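Local coordinates for protein alanine dehydrogenase/pyridine nucleotide transhydrogenase (Mycobacterium smegmatis str. MC2 155, PDB 3P2Y) that probably serves as the alpha-1 subunit of a proton-pumping transhydrogenase that passes reducing equivalents between NAD(H) and NADP(H), at residues A[81-85]-A[86-90]; A[119-122]-A[123-127]. All coordinates share one frame; numbering follows the deposited sequence.

Contact 1. Residues A[81-85]-A[86-90]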
loop_
_atom_site.group_PDB
_atom_site.type_symbol
_atom_site.label_atom_id
_atom_site.label_comp_id
_atom_site.label_asym_id
_atom_site.label_seq_id
_atom_site.Cartn_x
_atom_site.Cartn_y
_atom_site.Cartn_z
ATOM N N ASP A 81 -26.913 19.333 -15.895
ATOM C CA ASP A 81 -26.985 19.932 -14.559
ATOM C C ASP A 81 -27.769 19.000 -13.615
ATOM O O ASP A 81 -28.942 18.723 -13.844
ATOM C CB ASP A 81 -27.649 21.318 -14.689
ATOM C CG ASP A 81 -27.713 22.085 -13.381
ATOM O OD1 ASP A 81 -27.220 21.620 -12.342
ATOM O OD2 ASP A 81 -28.296 23.191 -13.415
ATOM N N PRO A 82 -27.110 18.513 -12.544
ATOM C CA PRO A 82 -27.769 17.557 -11.689
ATOM C C PRO A 82 -28.636 18.217 -10.617
ATOM O O PRO A 82 -29.527 17.549 -10.080
ATOM C CB PRO A 82 -26.583 16.821 -11.045
ATOM C CG PRO A 82 -25.561 17.895 -10.853
ATOM C CD PRO A 82 -25.711 18.750 -12.132
ATOM N N TRP A 83 -28.407 19.503 -10.318
ATOM C CA TRP A 83 -28.980 20.118 -9.111
ATOM C C TRP A 83 -30.493 20.300 -9.097
ATOM O O TRP A 83 -31.096 20.187 -8.018
ATOM C CB TRP A 83 -28.273 21.443 -8.769
ATOM C CG TRP A 83 -26.812 21.212 -8.526
ATOM C CD1 TRP A 83 -25.774 21.551 -9.359
ATOM C CD2 TRP A 83 -26.232 20.593 -7.391
ATOM N NE1 TRP A 83 -24.580 21.163 -8.806
ATOM C CE2 TRP A 83 -24.826 20.579 -7.598
ATOM C CE3 TRP A 83 -26.757 20.041 -6.213
ATOM C CZ2 TRP A 83 -23.935 20.028 -6.670
ATOM C CZ3 TRP A 83 -25.869 19.504 -5.275
ATOM C CH2 TRP A 83 -24.477 19.493 -5.518
ATOM N N PRO A 84 -31.113 20.565 -10.263
ATOM C CA PRO A 84 -32.570 20.772 -10.171
ATOM C C PRO A 84 -33.429 19.503 -10.272
ATOM O O PRO A 84 -34.667 19.588 -10.455
ATOM C CB PRO A 84 -32.862 21.747 -11.310
ATOM C CG PRO A 84 -31.792 21.528 -12.330
ATOM C CD PRO A 84 -30.563 21.000 -11.565
ATOM N N ALA A 85 -32.796 18.339 -10.124
ATOM C CA ALA A 85 -33.501 17.050 -10.228
ATOM C C ALA A 85 -34.540 16.882 -9.124
ATOM O O ALA A 85 -34.476 17.537 -8.066
ATOM C CB ALA A 85 -32.472 15.868 -10.164
ATOM N N ASP A 86 -35.470 15.953 -9.346
ATOM C CA ASP A 86 -36.442 15.584 -8.315
ATOM C C ASP A 86 -35.789 14.915 -7.115
ATOM O O ASP A 86 -36.253 15.063 -5.978
ATOM C CB ASP A 86 -37.457 14.618 -8.905
ATOM C CG ASP A 86 -38.191 15.211 -10.073
ATOM O OD1 ASP A 86 -38.790 16.284 -9.889
ATOM O OD2 ASP A 86 -38.139 14.618 -11.167
ATOM N N VAL A 87 -34.736 14.141 -7.371
ATOM C CA VAL A 87 -33.977 13.521 -6.288
ATOM C C VAL A 87 -32.518 13.733 -6.616
ATOM O O VAL A 87 -32.077 13.334 -7.695
ATOM C CB VAL A 87 -34.200 11.987 -6.201
ATOM C CG1 VAL A 87 -33.385 11.379 -5.039
ATOM C CG2 VAL A 87 -35.712 11.625 -6.036
ATOM N N VAL A 88 -31.784 14.384 -5.723
ATOM C CA VAL A 88 -30.330 14.561 -5.930
ATOM C C VAL A 88 -29.655 13.612 -4.963
ATOM O O VAL A 88 -29.978 13.603 -3.764
ATOM C CB VAL A 88 -29.895 16.014 -5.638
ATOM C CG1 VAL A 88 -28.349 16.172 -5.677
ATOM C CG2 VAL A 88 -30.582 16.978 -6.646
ATOM N N VAL A 89 -28.734 12.787 -5.478
ATOM C CA VAL A 89 -28.007 11.843 -4.635
ATOM C C VAL A 89 -26.541 12.212 -4.693
ATOM O O VAL A 89 -26.004 12.405 -5.775
ATOM C CB VAL A 89 -28.217 10.349 -5.051
ATOM C CG1 VAL A 89 -29.703 9.958 -4.898
ATOM C CG2 VAL A 89 -27.730 10.055 -6.477
ATOM N N LYS A 90 -25.917 12.381 -3.539
ATOM C CA LYS A 90 -24.496 12.790 -3.555
ATOM C C LYS A 90 -23.791 12.117 -2.400
ATOM O O LYS A 90 -24.432 11.423 -1.623
ATOM C CB LYS A 90 -24.373 14.332 -3.492
ATOM C CG LYS A 90 -24.577 14.968 -2.095
ATOM C CD LYS A 90 -24.543 16.546 -2.181
ATOM C CE LYS A 90 -23.249 17.088 -2.864
ATOM N NZ LYS A 90 -21.936 16.468 -2.349
#

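Contact 2. Residues A[119-122]-A[123-127]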
loop_
_atom_site.group_PDB
_atom_site.type_symbol
_atom_site.label_atom_id
_atom_site.label_comp_id
_atom_site.label_asym_id
_atom_site.label_seq_id
_atom_site.Cartn_x
_atom_site.Cartn_y
_atom_site.Cartn_z
ATOM N N GLU A 119 -27.009 22.965 11.397
ATOM C CA GLU A 119 -27.604 24.034 10.592
ATOM C C GLU A 119 -28.009 23.561 9.203
ATOM O O GLU A 119 -28.880 24.152 8.575
ATOM C CB GLU A 119 -26.640 25.206 10.406
ATOM C CG GLU A 119 -26.435 26.099 11.627
ATOM C CD GLU A 119 -25.488 27.270 11.322
ATOM O OE1 GLU A 119 -24.826 27.263 10.248
ATOM O OE2 GLU A 119 -25.394 28.195 12.154
ATOM N N LEU A 120 -27.369 22.502 8.713
ATOM C CA LEU A 120 -27.664 21.993 7.382
ATOM C C LEU A 120 -29.122 21.577 7.259
ATOM O O LEU A 120 -29.766 21.873 6.239
ATOM C CB LEU A 120 -26.757 20.799 7.073
ATOM C CG LEU A 120 -26.245 20.682 5.666
ATOM C CD1 LEU A 120 -25.561 21.995 5.270
ATOM C CD2 LEU A 120 -25.262 19.509 5.618
ATOM N N ALA A 121 -29.645 20.895 8.288
ATOM C CA ALA A 121 -31.058 20.496 8.325
ATOM C C ALA A 121 -31.980 21.714 8.167
ATOM O O ALA A 121 -32.956 21.695 7.407
ATOM C CB ALA A 121 -31.378 19.804 9.636
ATOM N N SER A 122 -31.669 22.756 8.930
ATOM C CA SER A 122 -32.437 24.004 8.890
ATOM C C SER A 122 -32.396 24.608 7.501
ATOM O O SER A 122 -33.426 24.980 6.921
ATOM C CB SER A 122 -31.845 25.004 9.884
ATOM O OG SER A 122 -32.118 24.594 11.206
ATOM N N ARG A 123 -31.189 24.737 6.975
ATOM C CA ARG A 123 -31.009 25.295 5.639
ATOM C C ARG A 123 -31.812 24.540 4.580
ATOM O O ARG A 123 -32.437 25.148 3.704
ATOM C CB ARG A 123 -29.528 25.302 5.284
ATOM C CG ARG A 123 -29.238 25.864 3.964
ATOM C CD ARG A 123 -29.264 27.395 3.967
ATOM N NE ARG A 123 -29.043 27.840 2.598
ATOM C CZ ARG A 123 -27.850 28.187 2.130
ATOM N NH1 ARG A 123 -26.795 28.194 2.961
ATOM N NH2 ARG A 123 -27.718 28.555 0.850
ATOM N N LEU A 124 -31.815 23.209 4.666
ATOM C CA LEU A 124 -32.534 22.387 3.678
ATOM C C LEU A 124 -34.044 22.528 3.845
ATOM O O LEU A 124 -34.782 22.628 2.859
ATOM C CB LEU A 124 -32.085 20.903 3.768
ATOM C CG LEU A 124 -30.623 20.756 3.293
ATOM C CD1 LEU A 124 -30.031 19.392 3.744
ATOM C CD2 LEU A 124 -30.550 20.877 1.776
ATOM N N ARG A 125 -34.501 22.589 5.093
ATOM C CA ARG A 125 -35.927 22.807 5.362
ATOM C C ARG A 125 -36.397 24.150 4.749
ATOM O O ARG A 125 -37.450 24.228 4.098
ATOM C CB ARG A 125 -36.172 22.779 6.872
ATOM C CG ARG A 125 -37.625 22.755 7.332
ATOM C CD ARG A 125 -37.737 22.359 8.844
ATOM N NE ARG A 125 -36.551 22.634 9.681
ATOM C CZ ARG A 125 -35.886 21.732 10.422
ATOM N NH1 ARG A 125 -36.256 20.453 10.458
ATOM N NH2 ARG A 125 -34.834 22.107 11.144
ATOM N N ILE A 126 -35.602 25.191 4.951
ATOM C CA ILE A 126 -35.929 26.524 4.429
ATOM C C ILE A 126 -35.987 26.511 2.908
ATOM O O ILE A 126 -36.853 27.171 2.292
ATOM C CB ILE A 126 -34.936 27.577 4.943
ATOM C CG1 ILE A 126 -35.172 27.822 6.446
ATOM C CG2 ILE A 126 -35.021 28.873 4.080
ATOM C CD1 ILE A 126 -33.971 28.459 7.187
ATOM N N ALA A 127 -35.122 25.697 2.309
ATOM C CA ALA A 127 -35.069 25.521 0.874
ATOM C C ALA A 127 -36.189 24.622 0.338
ATOM O O ALA A 127 -36.297 24.424 -0.881
ATOM C CB ALA A 127 -33.679 25.002 0.468
#

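Contact 1. Residues A[81-85]-A[86-90]
Val88 and Trp83 meet where a turn hands over to a strand of the N-terminal domain's parallel sheet. The CG2 methyl of Val88 lies against two carbonyl oxygens of the turn, 3.5 Å from Trp83 O and nearly as close to Pro82 O, with Ala85 CB packed beside it. Its other methyl, CG1, approaches the indole obliquely at 4.2 Å from Trp83 CZ3. Because CG1 sits anti to the backbone N (chi1 173°), the two methyls divide the work, one for the turn and one for the ring. At Trp83 CH2, the neighbouring atom of the benzo ring, Lys90 CE meets the indole edge near the ring plane, 3.8 Å away. The lysine chain is bent at both of its last two torsions, and its NZ bonds to Asn92 O and forms a salt bridge with Glu30.

The indole is positioned by a type I turn from Pro82 to Ala85, closed by a weak bond from Ala85 N to Pro82 O (3.4 Å). An Asx turn overlaps its start: Trp83 N donates to Asp81 OD1 at 3.2 Å, reaching the oxygen from above the carboxylate plane. Pro82 CG rests over one ring face, offset toward the rim.

At the turn's exit Asp86, a residue of a calcium site seen for this protein though not filled from this chain here, forms a salt bridge through OD1 with Lys103, and its OD2 accepts from Leu24 N. Strand 87-89 then runs between strands 24-27 and 107-110, while Glu98 of helix 96-99 touches Trp83 and Lys90, and helix 336-354 packs on Val87 and Val89.

Contact 2. Residues A[119-122]-A[123-127]
Four successive i to i+4 backbone bonds, each 2.9 Å from N to O, join residues 119-122 to 123-126: Arg123 N to Glu119 O, Leu124 N to Leu120 O, Arg125 N to Ala121 O and Ile126 N to Ser122 O. This is the regular alpha helix of a beta-alpha-beta unit, connecting strand 107-110 to strand 130-133. The first bond is the straightest, with an N-H...O angle of 172°.

One flank of the helix is apolar. Leu120 CG and Leu124 CD1 are 4.4 Å apart, a loose touch between leucines one turn apart. Leu124, whose CG is anti to its carbonyl carbon (chi1 -68°), leans that atom over the preceding turn, 3.3 Å from Leu120 O. Both leucines pack on Ile99 of helix 96-99, so this buried flank faces the protein. Arg123 also touches Ile99, and its guanidinium, carried round by a bend at chi2 (79°), bonds through NH1 to Ser96 OG.

Elsewhere on the helix Ile126 lays CG1 and CD1 alongside Ser122 O, the carbonyl that already receives its own backbone N-H. The exposed Arg125 doubles back toward the N-terminal end of the helix: its chain leaves extended and bends at chi3, which brings the guanidinium beside the previous turn. Its NH1 makes a weak hydrogen bond to Thr375 O near the C-terminus. Ala121 O lies 4.1 Å above the Arg125 guanidinium plane, offset toward the rim.

Overall arrangement
Contact 1 comes first along the chain and contact 2 follows in series; both belong to the N-terminal domain of the alanine dehydrogenase/transhydrogenase family. Their centres lie about 16 Å apart and their nearest atoms about 8 Å, so they do not touch. Residues 81-90 lead into strand 87-89, an interior strand of the six-stranded parallel sheet. Residues 119-127 belong to the crossover helix between strand 107-110, its neighbour, and strand 130-133, outermost of the sheet within this chain. Helix 96-99 and Leu102 link them, touching side chains of both. Contact 1 includes a residue of a calcium site, Asp86; contact 2 is packing of the crossover helix, away from the annotated sites.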